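Local structure of benzoylformate decarboxylase (Mycobacterium smegmatis, 4Q9D) at residues L236-S241 with V277-P282; R134-P139 with P169-A174; R426-T431 with L452-V457; N198-P203 with Y267-V272; V183-E188 with D312-D317. The protein belongs to the thiamine pyrophosphate-dependent enzymes and forms a tetramer whose chains each hold three alpha/beta domains, with a magnesium ion bound. One frame throughout, in Å; residues are numbered along the deposited sequence.

In the fold
Followed from the N terminus, interaction 2 closes the first loop, tying the start of helix 138-150 to the linker that leaves strand 157-162, and it is complete before any other contact opens. Interaction 5 opens next and spans the widest loop, joining strand 183-185 and the start of helix 187-199 to strand 312-315. Inside it lie interactions 4 and 1, which cross each other: 198-203, 236-241, 267-272 and 277-282 alternate along the chain, and Val272 packs against both Val277 and Phe278. Interaction 3 comes last, pairing two neighbouring strands of the C-terminal domain's parallel sheet. Its centre lies about 23 Å from that of interaction 1.

Interaction 1 (L236-S241 with V277-P282); sequences LPDRMS and VFRYYP
Arg279 reaches across to Asp238 and Leu236 and offers both of them the same nitrogen. The polar part of the contact is this pair of bonds from Arg279 NH1: one goes to Asp238 OD1 at 2.9 Å, a salt bridge, and the other to the backbone oxygen Leu236 O at 3.0 Å. Both acceptors sit at the guanidinium edge, the carbonyl oxygen almost exactly in its plane, whereas the carboxylate is turned 39° from it and OD1 is met from above its own plane. A water also links the two groups, giving a hydrogen to Asp238 OD2 at 2.8 Å and accepting one from Arg279 NH2 at 3.0 Å. Further salt bridges, from Arg213 to Asp238 and from Arg279 to Glu276, extend the pair into a chain of alternating charges.

Apolar packing fills the other end. Extended through chi1 (-174°) and chi2, Arg279 lays its CD 3.9 Å from Leu236 CB; the bend at chi3 then turns the guanidinium toward Leu236 O and Asp238. Leu236 CD1 meets Tyr281 CB at 3.8 Å, the two side chains crossing at about a right angle. The Tyr281 hydroxyl is hydrogen-bonded to Ser29 of a second subunit and its ring meets Tyr112 of that subunit edge to face. Two loops that follow parallel strands of the central domain, a Rossmann-like alpha/beta fold, are thus joined beside a subunit interface.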
# COMPACT_ATOMS: atom_id res chain seq x y z
N LEU B 236 -28.93 2.38 -12.37
CA LEU B 236 -28.39 2.84 -11.10
C LEU B 236 -27.64 4.17 -11.24
O LEU B 236 -26.48 4.30 -10.80
CB LEU B 236 -27.47 1.76 -10.54
CG LEU B 236 -28.12 0.38 -10.33
CD1 LEU B 236 -27.07 -0.73 -10.38
CD2 LEU B 236 -28.91 0.34 -8.99
N PRO B 237 -28.27 5.17 -11.87
CA PRO B 237 -27.59 6.42 -12.19
C PRO B 237 -27.30 7.24 -10.94
O PRO B 237 -28.17 7.32 -10.07
CB PRO B 237 -28.64 7.15 -13.05
CG PRO B 237 -29.93 6.71 -12.43
CD PRO B 237 -29.70 5.22 -12.23
N ASP B 238 -26.09 7.81 -10.83
CA ASP B 238 -25.85 8.82 -9.80
C ASP B 238 -26.11 10.22 -10.38
O ASP B 238 -26.22 11.18 -9.64
CB ASP B 238 -24.42 8.73 -9.20
CG ASP B 238 -23.33 8.49 -10.26
OD1 ASP B 238 -23.58 7.76 -11.25
OD2 ASP B 238 -22.20 9.01 -10.08
N ARG B 239 -26.19 10.32 -11.71
CA ARG B 239 -26.65 11.54 -12.39
C ARG B 239 -27.52 11.13 -13.57
O ARG B 239 -27.40 10.00 -14.07
CB ARG B 239 -25.48 12.43 -12.88
CG ARG B 239 -24.50 12.84 -11.77
CD ARG B 239 -25.03 13.99 -10.92
NE ARG B 239 -25.11 15.18 -11.74
CZ ARG B 239 -24.26 16.20 -11.72
NH1 ARG B 239 -23.24 16.24 -10.85
NH2 ARG B 239 -24.46 17.20 -12.57
N MET B 240 -28.41 12.03 -13.99
CA MET B 240 -29.18 11.83 -15.23
C MET B 240 -28.84 12.92 -16.23
O MET B 240 -28.83 14.10 -15.88
CB MET B 240 -30.66 11.78 -14.93
CG MET B 240 -31.01 10.37 -14.46
SD MET B 240 -32.73 10.18 -14.20
CE MET B 240 -32.87 8.90 -12.94
N SER B 241 -28.57 12.51 -17.46
CA SER B 241 -27.87 13.36 -18.42
C SER B 241 -28.69 13.63 -19.68
O SER B 241 -28.23 14.30 -20.60
CB SER B 241 -26.55 12.67 -18.82
OG SER B 241 -25.67 12.48 -17.71
N VAL B 277 -19.32 0.35 -19.03
CA VAL B 277 -19.72 -0.79 -19.83
C VAL B 277 -19.55 -2.03 -18.97
O VAL B 277 -18.45 -2.57 -18.92
CB VAL B 277 -18.83 -0.91 -21.10
CG1 VAL B 277 -19.16 -2.19 -21.89
CG2 VAL B 277 -19.01 0.31 -21.96
N PHE B 278 -20.58 -2.46 -18.23
CA PHE B 278 -21.78 -1.71 -17.92
C PHE B 278 -21.92 -1.73 -16.41
O PHE B 278 -21.35 -2.59 -15.75
CB PHE B 278 -23.05 -2.37 -18.50
CG PHE B 278 -23.19 -2.24 -19.99
CD1 PHE B 278 -23.71 -1.10 -20.55
CD2 PHE B 278 -22.82 -3.29 -20.82
CE1 PHE B 278 -23.86 -0.98 -21.95
CE2 PHE B 278 -22.96 -3.19 -22.23
CZ PHE B 278 -23.48 -2.03 -22.78
N ARG B 279 -22.71 -0.82 -15.86
CA ARG B 279 -22.91 -0.81 -14.43
C ARG B 279 -23.82 -1.98 -14.03
O ARG B 279 -25.03 -1.81 -13.94
CB ARG B 279 -23.55 0.50 -14.00
CG ARG B 279 -23.67 0.68 -12.47
CD ARG B 279 -23.92 2.14 -12.15
NE ARG B 279 -22.72 2.95 -12.35
CZ ARG B 279 -22.61 4.23 -11.99
NH1 ARG B 279 -23.64 4.87 -11.46
NH2 ARG B 279 -21.48 4.88 -12.19
N TYR B 280 -23.23 -3.15 -13.81
CA TYR B 280 -23.99 -4.33 -13.40
C TYR B 280 -23.98 -4.42 -11.88
O TYR B 280 -23.01 -4.04 -11.26
CB TYR B 280 -23.32 -5.61 -13.90
CG TYR B 280 -23.17 -5.74 -15.42
CD1 TYR B 280 -24.28 -5.81 -16.28
CD2 TYR B 280 -21.91 -5.88 -15.97
CE1 TYR B 280 -24.11 -5.95 -17.65
CE2 TYR B 280 -21.72 -6.05 -17.33
CZ TYR B 280 -22.83 -6.10 -18.17
OH TYR B 280 -22.61 -6.30 -19.51
N TYR B 281 -25.10 -4.90 -11.33
CA TYR B 281 -25.29 -5.07 -9.90
C TYR B 281 -25.40 -6.56 -9.56
O TYR B 281 -24.39 -7.23 -9.37
CB TYR B 281 -26.53 -4.32 -9.43
CG TYR B 281 -26.59 -4.12 -7.93
CD1 TYR B 281 -25.58 -4.57 -7.10
CD2 TYR B 281 -27.67 -3.46 -7.34
CE1 TYR B 281 -25.63 -4.38 -5.73
CE2 TYR B 281 -27.73 -3.27 -5.98
CZ TYR B 281 -26.71 -3.73 -5.18
OH TYR B 281 -26.76 -3.54 -3.82
N PRO B 282 -26.63 -7.08 -9.50
CA PRO B 282 -26.78 -8.53 -9.27
C PRO B 282 -26.26 -9.34 -10.45
O PRO B 282 -26.17 -8.83 -11.58
CB PRO B 282 -28.29 -8.73 -9.13
CG PRO B 282 -28.92 -7.54 -9.84
CD PRO B 282 -27.91 -6.43 -9.85
O HOH W 1 -20.17 7.47 -11.32

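Interaction 2 (R134-P139 with P169-A174); sequences RAEDVP and PALGPA
Leu171 leans over Glu136 where residues 134-139, at the start of helix 138-150, meet the linker that follows strand 157-162, at the surface of the N-terminal alpha/beta domain. Van der Waals packing comes first. Leu171 CG lies 3.8 Å from Glu136 CB, and the two side chains cross at about a right angle, CD2 resting near Glu136 CG. The other methyl, Leu171 CD1, comes obliquely beside the guanidinium, 3.7 Å from Arg134 NH2. Farther along, Pro139 CB touches Ala174 CB, and the proline also packs on Val10 and Thr11 of helix 7-18.

Charge works within the first segment. Arg134, extended from CG to NE, forms a salt bridge to Asp137, with NH2 to OD1 at 3.2 Å and weak bonds from NE. The acid holds the guanidinium at its edge while Glu136 CB lies over the centre of one face.

No direct hydrogen bond spans the segments; two waters make the polar link instead. One donates to Glu136 O at 2.8 Å and accepts from Leu171 N at 2.9 Å. The other gives both its hydrogens away, to Glu136 OE2 at 2.6 Å and to Pro169 O at 2.7 Å.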
# COMPACT_ATOMS: atom_id res chain seq x y z
N ARG B 134 8.28 18.91 4.15
CA ARG B 134 8.64 20.03 5.01
C ARG B 134 7.52 21.07 5.02
O ARG B 134 6.75 21.16 4.06
CB ARG B 134 9.97 20.65 4.56
CG ARG B 134 9.89 21.28 3.20
CD ARG B 134 11.17 22.07 2.79
NE ARG B 134 10.90 22.70 1.49
CZ ARG B 134 11.58 23.73 0.98
NH1 ARG B 134 12.59 24.26 1.65
NH2 ARG B 134 11.24 24.23 -0.19
N ALA B 135 7.42 21.83 6.11
CA ALA B 135 6.40 22.88 6.27
C ALA B 135 6.31 23.82 5.09
O ALA B 135 5.22 24.23 4.68
CB ALA B 135 6.64 23.68 7.54
N GLU B 136 7.46 24.14 4.51
CA GLU B 136 7.52 25.21 3.49
C GLU B 136 6.84 24.84 2.19
O GLU B 136 6.51 25.72 1.39
CB GLU B 136 8.99 25.58 3.20
CG GLU B 136 9.65 26.40 4.30
CD GLU B 136 10.21 25.56 5.45
OE1 GLU B 136 10.09 24.30 5.45
OE2 GLU B 136 10.80 26.16 6.37
N ASP B 137 6.64 23.54 1.97
CA ASP B 137 6.01 23.06 0.74
C ASP B 137 4.50 22.87 0.89
O ASP B 137 3.84 22.47 -0.06
CB ASP B 137 6.59 21.72 0.31
CG ASP B 137 8.00 21.81 -0.14
OD1 ASP B 137 8.40 22.87 -0.70
OD2 ASP B 137 8.70 20.79 0.04
N VAL B 138 3.96 23.15 2.07
CA VAL B 138 2.50 23.01 2.26
C VAL B 138 1.72 23.80 1.18
O VAL B 138 0.84 23.25 0.53
CB VAL B 138 2.10 23.39 3.69
CG1 VAL B 138 0.59 23.60 3.84
CG2 VAL B 138 2.61 22.33 4.64
N PRO B 139 2.10 25.08 0.92
CA PRO B 139 1.33 25.82 -0.09
C PRO B 139 1.42 25.19 -1.48
O PRO B 139 0.37 25.00 -2.12
CB PRO B 139 2.00 27.23 -0.09
CG PRO B 139 2.58 27.36 1.31
CD PRO B 139 3.10 25.93 1.60
N PRO B 169 7.55 30.22 8.90
CA PRO B 169 7.67 31.30 7.89
C PRO B 169 7.46 30.73 6.49
O PRO B 169 8.05 29.69 6.18
CB PRO B 169 9.14 31.76 8.04
CG PRO B 169 9.49 31.44 9.47
CD PRO B 169 8.72 30.13 9.79
N ALA B 170 6.64 31.38 5.66
CA ALA B 170 6.49 30.96 4.27
C ALA B 170 7.73 31.31 3.46
O ALA B 170 8.45 32.23 3.80
CB ALA B 170 5.29 31.63 3.65
N LEU B 171 7.96 30.60 2.36
CA LEU B 171 9.02 30.95 1.43
C LEU B 171 8.72 32.24 0.68
O LEU B 171 9.62 32.87 0.14
CB LEU B 171 9.20 29.84 0.39
CG LEU B 171 9.64 28.45 0.84
CD1 LEU B 171 9.46 27.49 -0.32
CD2 LEU B 171 11.08 28.48 1.32
N GLY B 172 7.45 32.62 0.61
CA GLY B 172 7.00 33.75 -0.19
C GLY B 172 5.57 33.46 -0.61
O GLY B 172 4.98 32.50 -0.13
N PRO B 173 5.00 34.27 -1.52
CA PRO B 173 3.64 33.93 -1.97
C PRO B 173 3.63 32.61 -2.76
O PRO B 173 4.59 32.26 -3.42
CB PRO B 173 3.28 35.10 -2.90
CG PRO B 173 4.63 35.59 -3.42
CD PRO B 173 5.58 35.42 -2.24
N ALA B 174 2.53 31.88 -2.71
CA ALA B 174 2.43 30.63 -3.47
C ALA B 174 2.14 30.92 -4.93
O ALA B 174 1.29 31.76 -5.22
CB ALA B 174 1.32 29.77 -2.87
O HOH W 2 6.09 28.46 1.80
O HOH W 3 10.42 28.63 6.94

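Interaction 3 (R426-T431 with L452-V457); sequences RTVVAT and LPIVFV
Val428 and Ala430 use both their N-H and C=O groups to bind the neighbouring strand, the alternation expected of parallel strands. Val428 N donates to Pro453 O at 3.0 Å, and Val455 N returns a bond to Val428 O at 2.9 Å. Ala430 N then donates to Val455 O at 3.0 Å, and Val457 N closes the series on Ala430 O at 2.7 Å. All four are nearly straight, with angles at hydrogen of 167° or more. Several carbonyls also receive a CA-H...O contact, as when Ile454 CA comes 3.3 Å from Val428 O.

The intervening residues of 426-431 turn their backbone polar groups the other way: Thr427, Val429 and Thr431 bond strand 373-377. Thr431 OG1 is satisfied by Tyr361, and Arg426 pairs with Asp419. Ala430 CB meets Phe456 CD1 at 4.0 Å, while Thr427 CG2 lies 4.1 Å from Val455 CG2, on the face that Val455 shares with Val429.

Bonded on both edges, strand 428-433 is an interior member of the C-terminal domain's parallel sheet, leading to the magnesium ligand Asp434. Val428 and Ala430 spend their polar groups on one neighbour and Thr427, Val429 and Thr431 on the other, which leaves the buried backbone well satisfied.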
# COMPACT_ATOMS: atom_id res chain seq x y z
N ARG B 426 -33.73 27.22 -5.77
CA ARG B 426 -34.57 26.07 -6.05
C ARG B 426 -34.63 25.25 -4.80
O ARG B 426 -33.87 25.49 -3.83
CB ARG B 426 -34.02 25.23 -7.22
CG ARG B 426 -32.78 24.42 -6.86
CD ARG B 426 -32.30 23.56 -8.02
NE ARG B 426 -30.97 23.06 -7.71
CZ ARG B 426 -30.24 22.29 -8.51
NH1 ARG B 426 -30.70 21.92 -9.70
NH2 ARG B 426 -29.05 21.88 -8.12
N THR B 427 -35.54 24.29 -4.82
CA THR B 427 -35.72 23.41 -3.69
C THR B 427 -35.07 22.07 -4.00
O THR B 427 -35.02 21.63 -5.16
CB THR B 427 -37.21 23.26 -3.30
OG1 THR B 427 -37.72 24.54 -2.90
CG2 THR B 427 -37.39 22.31 -2.10
N VAL B 428 -34.54 21.45 -2.96
CA VAL B 428 -34.03 20.09 -3.05
C VAL B 428 -35.04 19.17 -2.39
O VAL B 428 -35.41 19.36 -1.22
CB VAL B 428 -32.66 19.93 -2.36
CG1 VAL B 428 -32.23 18.43 -2.38
CG2 VAL B 428 -31.63 20.78 -3.06
N VAL B 429 -35.49 18.18 -3.15
CA VAL B 429 -36.40 17.17 -2.64
C VAL B 429 -35.64 15.85 -2.60
O VAL B 429 -35.18 15.34 -3.62
CB VAL B 429 -37.64 17.04 -3.54
CG1 VAL B 429 -38.55 15.87 -3.06
CG2 VAL B 429 -38.38 18.38 -3.59
N ALA B 430 -35.50 15.30 -1.40
CA ALA B 430 -34.73 14.10 -1.20
C ALA B 430 -35.68 13.01 -0.74
O ALA B 430 -36.34 13.16 0.28
CB ALA B 430 -33.61 14.34 -0.12
N THR B 431 -35.76 11.93 -1.51
CA THR B 431 -36.60 10.82 -1.09
C THR B 431 -35.69 9.71 -0.58
O THR B 431 -34.91 9.12 -1.34
CB THR B 431 -37.52 10.33 -2.25
OG1 THR B 431 -36.71 9.83 -3.31
CG2 THR B 431 -38.39 11.50 -2.77
N LEU B 452 -31.64 25.58 5.08
CA LEU B 452 -31.63 25.22 3.67
C LEU B 452 -33.03 24.78 3.18
O LEU B 452 -33.78 24.16 3.94
CB LEU B 452 -30.58 24.12 3.45
CG LEU B 452 -29.15 24.59 3.77
CD1 LEU B 452 -28.17 23.41 3.82
CD2 LEU B 452 -28.72 25.61 2.74
N PRO B 453 -33.37 25.11 1.92
CA PRO B 453 -34.66 24.68 1.37
C PRO B 453 -34.57 23.24 0.90
O PRO B 453 -34.49 22.93 -0.30
CB PRO B 453 -34.89 25.62 0.18
CG PRO B 453 -33.47 25.90 -0.31
CD PRO B 453 -32.60 25.93 0.96
N ILE B 454 -34.61 22.33 1.88
CA ILE B 454 -34.58 20.92 1.59
C ILE B 454 -35.80 20.26 2.22
O ILE B 454 -36.09 20.45 3.40
CB ILE B 454 -33.32 20.25 2.15
CG1 ILE B 454 -32.05 20.98 1.68
CG2 ILE B 454 -33.30 18.77 1.75
CD1 ILE B 454 -30.81 20.43 2.36
N VAL B 455 -36.49 19.46 1.42
CA VAL B 455 -37.60 18.67 1.93
C VAL B 455 -37.17 17.22 1.88
O VAL B 455 -37.00 16.65 0.80
CB VAL B 455 -38.89 18.86 1.07
CG1 VAL B 455 -40.02 18.04 1.66
CG2 VAL B 455 -39.27 20.35 0.97
N PHE B 456 -36.96 16.64 3.06
CA PHE B 456 -36.56 15.23 3.16
C PHE B 456 -37.86 14.42 3.27
O PHE B 456 -38.60 14.57 4.25
CB PHE B 456 -35.71 14.99 4.43
CG PHE B 456 -34.39 15.75 4.44
CD1 PHE B 456 -33.28 15.26 3.75
CD2 PHE B 456 -34.26 16.93 5.14
CE1 PHE B 456 -32.04 15.95 3.76
CE2 PHE B 456 -33.03 17.64 5.17
CZ PHE B 456 -31.93 17.15 4.46
N VAL B 457 -38.13 13.58 2.29
CA VAL B 457 -39.30 12.73 2.34
C VAL B 457 -38.84 11.33 2.66
O VAL B 457 -38.21 10.66 1.84
CB VAL B 457 -40.04 12.72 1.00
CG1 VAL B 457 -41.22 11.72 1.05
CG2 VAL B 457 -40.48 14.10 0.63

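Interaction 4 (N198-P203 with Y267-V272); sequences NAAKHP and YDLVVV
Asp268 reaches Lys201 and His202 because its chi1 of 62° sets CG between its own backbone N and carbonyl carbon, swinging the carboxylate toward the turn after helix 187-199. There each oxygen takes one backbone N-H. Lys201 N donates to Asp268 OD2 at 2.7 Å, almost straight (172°) and on the syn lone pair, while His202 N reaches Asp268 OD1, also at 2.7 Å, but more bent and from above the carboxylate plane. The aliphatic start of Lys201 accompanies the bond, its CB lying 3.6 Å from Asp268 OD2, before the chain bends at chi2 and leads its amino group away.

The backbone replies in the other direction. Asp268 N donates to His202 O at 3.0 Å, approaching from above the carbonyl plane. This same carbonyl oxygen, His202 O, lies at the edge of the Tyr267 ring, near its plane, and 3.1 Å from Tyr267 CB. Beyond it Pro203 and Leu269 form a parallel bridge, with Pro203 CA 3.2 Å from Leu269 O; the pairing continues through bonds of Leu269 and Val271 to Met204.

Next to the carboxylate, Ala200 CB packs on Leu269 CB at 3.8 Å. Leu269 also touches Arg196 and Ile197, which joins the sheet to the helix that packs on it.

Two short bonds to successive N-H groups hold the carboxylate across the turn. The N-H dipoles point at it and would probably favour its ionised form, so turn and charge stabilise one another at the start of two adjacent parallel strands in the Rossmann-like central domain.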
# COMPACT_ATOMS: atom_id res chain seq x y z
N ASN B 198 -22.08 5.83 -38.77
CA ASN B 198 -22.79 6.10 -40.01
C ASN B 198 -23.21 4.79 -40.66
O ASN B 198 -24.25 4.72 -41.32
CB ASN B 198 -21.90 6.83 -41.00
CG ASN B 198 -21.70 8.27 -40.65
OD1 ASN B 198 -22.50 8.89 -39.94
ND2 ASN B 198 -20.62 8.82 -41.18
N ALA B 199 -22.40 3.76 -40.45
CA ALA B 199 -22.64 2.46 -41.07
C ALA B 199 -23.68 1.62 -40.36
O ALA B 199 -24.15 0.64 -40.91
CB ALA B 199 -21.34 1.69 -41.16
N ALA B 200 -24.02 1.96 -39.11
CA ALA B 200 -24.98 1.15 -38.38
C ALA B 200 -26.37 1.22 -39.02
O ALA B 200 -26.80 2.28 -39.48
CB ALA B 200 -25.07 1.60 -36.91
N LYS B 201 -27.10 0.12 -38.99
CA LYS B 201 -28.48 0.15 -39.46
C LYS B 201 -29.42 0.40 -38.30
O LYS B 201 -30.45 1.04 -38.47
CB LYS B 201 -28.86 -1.18 -40.12
CG LYS B 201 -27.92 -1.60 -41.24
CD LYS B 201 -27.92 -0.60 -42.37
CE LYS B 201 -27.19 -1.14 -43.60
NZ LYS B 201 -27.26 -0.17 -44.73
N HIS B 202 -29.08 -0.14 -37.13
CA HIS B 202 -29.93 -0.05 -35.95
C HIS B 202 -29.09 0.31 -34.72
O HIS B 202 -28.82 -0.54 -33.87
CB HIS B 202 -30.64 -1.39 -35.70
CG HIS B 202 -31.46 -1.88 -36.85
ND1 HIS B 202 -32.72 -1.40 -37.12
CD2 HIS B 202 -31.19 -2.81 -37.81
CE1 HIS B 202 -33.20 -2.01 -38.19
NE2 HIS B 202 -32.29 -2.87 -38.63
N PRO B 203 -28.66 1.57 -34.63
CA PRO B 203 -27.82 1.95 -33.50
C PRO B 203 -28.65 2.24 -32.26
O PRO B 203 -29.85 2.50 -32.33
CB PRO B 203 -27.14 3.23 -33.99
CG PRO B 203 -28.13 3.83 -34.94
CD PRO B 203 -28.85 2.68 -35.59
N TYR B 267 -30.07 -4.32 -31.57
CA TYR B 267 -29.26 -3.28 -32.22
C TYR B 267 -27.99 -3.85 -32.82
O TYR B 267 -27.44 -4.82 -32.32
CB TYR B 267 -28.95 -2.16 -31.23
CG TYR B 267 -30.20 -1.62 -30.58
CD1 TYR B 267 -31.10 -0.84 -31.31
CD2 TYR B 267 -30.51 -1.91 -29.25
CE1 TYR B 267 -32.27 -0.35 -30.73
CE2 TYR B 267 -31.67 -1.42 -28.65
CZ TYR B 267 -32.54 -0.64 -29.40
OH TYR B 267 -33.69 -0.15 -28.83
N ASP B 268 -27.52 -3.26 -33.92
CA ASP B 268 -26.27 -3.73 -34.48
C ASP B 268 -25.08 -2.94 -33.92
O ASP B 268 -23.94 -3.37 -34.07
CB ASP B 268 -26.30 -3.76 -36.04
CG ASP B 268 -26.50 -2.37 -36.69
OD1 ASP B 268 -26.96 -1.43 -36.03
OD2 ASP B 268 -26.21 -2.23 -37.90
N LEU B 269 -25.35 -1.79 -33.28
CA LEU B 269 -24.29 -0.98 -32.68
C LEU B 269 -24.79 -0.23 -31.44
O LEU B 269 -25.82 0.46 -31.50
CB LEU B 269 -23.74 0.03 -33.68
CG LEU B 269 -22.66 0.97 -33.14
CD1 LEU B 269 -21.35 0.20 -32.91
CD2 LEU B 269 -22.42 2.15 -34.09
N VAL B 270 -24.07 -0.39 -30.33
CA VAL B 270 -24.35 0.38 -29.11
C VAL B 270 -23.27 1.44 -28.94
O VAL B 270 -22.07 1.14 -28.94
CB VAL B 270 -24.43 -0.52 -27.86
CG1 VAL B 270 -24.82 0.32 -26.63
CG2 VAL B 270 -25.47 -1.60 -28.10
N VAL B 271 -23.69 2.70 -28.85
CA VAL B 271 -22.77 3.79 -28.61
C VAL B 271 -22.89 4.25 -27.16
O VAL B 271 -23.90 4.82 -26.77
CB VAL B 271 -23.05 4.95 -29.54
CG1 VAL B 271 -22.03 6.05 -29.29
CG2 VAL B 271 -23.01 4.47 -31.01
N VAL B 272 -21.86 4.00 -26.36
CA VAL B 272 -21.92 4.32 -24.94
C VAL B 272 -21.05 5.53 -24.60
O VAL B 272 -19.82 5.46 -24.68
CB VAL B 272 -21.45 3.12 -24.08
CG1 VAL B 272 -21.57 3.50 -22.60
CG2 VAL B 272 -22.29 1.87 -24.43

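Interaction 5 (V183-E188 with D312-D317); sequences VAPDAE and DSLVGD
Pro185, Val183 and Asp317 bury the most surface here, the first against Leu314 and the other two against each other. Pro185 supplies the apolar part. Its CB presses on Leu314 CD1 at 3.5 Å, the side chains crossing at a slant; a leucine chi1 of 73° puts CG between backbone N and carbonyl carbon and raises the methyl toward the proline ring. Leu190 of helix 187-199 touches both residues, while Ile320 and Ala321 pack on the proline.

Val183 acts mainly through its carbonyl. Asp317 N donates to Val183 O at 2.9 Å with an angle of 168° at hydrogen, and Asp317 CB approaches that oxygen to 3.3 Å. The aspartate's carboxylate leads away to cap helix 318-328, its OD2 accepting from Ile320 N.

Between these points Gly316 lets the backbones close in, its CA lying 3.9 Å from Pro185 N. A water completes the polar link: Val315 O receives its hydrogen at 2.6 Å, and Asp186 N donates to it at 3.0 Å.

Ala184 pairs antiparallel with a strand of the fourth subunit, and Asp186 makes a salt bridge to Arg182 of that subunit. One direct hydrogen bond, one bridging water and the Pro185-Leu314 packing share the work of seating the incoming chain against the strand that is outermost in this chain's central sheet.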
# COMPACT_ATOMS: atom_id res chain seq x y z
N VAL B 183 -9.63 16.87 -21.65
CA VAL B 183 -8.87 16.57 -22.86
C VAL B 183 -9.88 16.24 -23.96
O VAL B 183 -11.02 15.88 -23.66
CB VAL B 183 -7.84 15.41 -22.65
CG1 VAL B 183 -6.81 15.81 -21.57
CG2 VAL B 183 -8.55 14.10 -22.26
N ALA B 184 -9.49 16.38 -25.22
CA ALA B 184 -10.40 16.06 -26.32
C ALA B 184 -10.11 14.69 -26.85
O ALA B 184 -8.99 14.23 -26.72
CB ALA B 184 -10.26 17.11 -27.47
N PRO B 185 -11.11 14.02 -27.46
CA PRO B 185 -10.85 12.76 -28.16
C PRO B 185 -9.79 12.96 -29.26
O PRO B 185 -9.70 14.01 -29.87
CB PRO B 185 -12.21 12.46 -28.83
CG PRO B 185 -13.24 13.21 -27.98
CD PRO B 185 -12.50 14.48 -27.61
N ASP B 186 -8.97 11.95 -29.49
CA ASP B 186 -8.08 11.92 -30.63
C ASP B 186 -9.00 12.08 -31.87
O ASP B 186 -9.92 11.29 -32.06
CB ASP B 186 -7.37 10.56 -30.59
CG ASP B 186 -6.56 10.25 -31.84
OD1 ASP B 186 -6.82 10.82 -32.90
OD2 ASP B 186 -5.69 9.35 -31.75
N ALA B 187 -8.76 13.11 -32.69
CA ALA B 187 -9.70 13.45 -33.77
C ALA B 187 -9.78 12.34 -34.82
O ALA B 187 -10.83 12.05 -35.38
CB ALA B 187 -9.31 14.82 -34.43
N GLU B 188 -8.65 11.70 -35.08
CA GLU B 188 -8.63 10.63 -36.06
C GLU B 188 -9.38 9.40 -35.56
O GLU B 188 -10.02 8.68 -36.35
CB GLU B 188 -7.19 10.31 -36.41
CG GLU B 188 -6.94 8.89 -36.86
CD GLU B 188 -5.45 8.62 -37.08
OE1 GLU B 188 -4.99 7.51 -36.71
OE2 GLU B 188 -4.75 9.52 -37.61
N ASP B 312 -14.81 -1.19 -28.55
CA ASP B 312 -13.71 -0.28 -28.85
C ASP B 312 -14.00 1.03 -28.16
O ASP B 312 -15.12 1.56 -28.24
CB ASP B 312 -13.58 -0.09 -30.37
CG ASP B 312 -13.24 -1.38 -31.07
OD1 ASP B 312 -12.13 -1.92 -30.85
OD2 ASP B 312 -14.08 -1.88 -31.83
N SER B 313 -12.99 1.58 -27.49
CA SER B 313 -13.21 2.76 -26.66
C SER B 313 -12.26 3.89 -27.05
O SER B 313 -11.23 3.67 -27.67
CB SER B 313 -12.96 2.41 -25.19
OG SER B 313 -11.64 1.88 -25.03
N LEU B 314 -12.62 5.10 -26.65
CA LEU B 314 -11.70 6.21 -26.73
C LEU B 314 -11.89 7.10 -25.52
O LEU B 314 -12.98 7.15 -24.95
CB LEU B 314 -11.86 6.99 -28.05
CG LEU B 314 -13.04 7.91 -28.33
CD1 LEU B 314 -12.88 9.23 -27.62
CD2 LEU B 314 -13.18 8.15 -29.85
N VAL B 315 -10.83 7.79 -25.14
CA VAL B 315 -10.84 8.65 -23.95
C VAL B 315 -10.95 10.07 -24.41
O VAL B 315 -10.26 10.47 -25.37
CB VAL B 315 -9.52 8.51 -23.13
CG1 VAL B 315 -9.51 9.49 -22.00
CG2 VAL B 315 -9.34 7.05 -22.63
N GLY B 316 -11.83 10.82 -23.76
CA GLY B 316 -11.96 12.24 -24.05
C GLY B 316 -13.14 12.78 -23.30
O GLY B 316 -14.02 12.01 -22.88
N ASP B 317 -13.17 14.09 -23.11
CA ASP B 317 -14.31 14.76 -22.50
C ASP B 317 -15.59 14.45 -23.27
O ASP B 317 -15.61 14.54 -24.50
CB ASP B 317 -14.06 16.27 -22.49
CG ASP B 317 -15.19 17.04 -21.83
OD1 ASP B 317 -15.12 17.26 -20.58
OD2 ASP B 317 -16.15 17.44 -22.55
O HOH W 4 -8.78 9.77 -27.45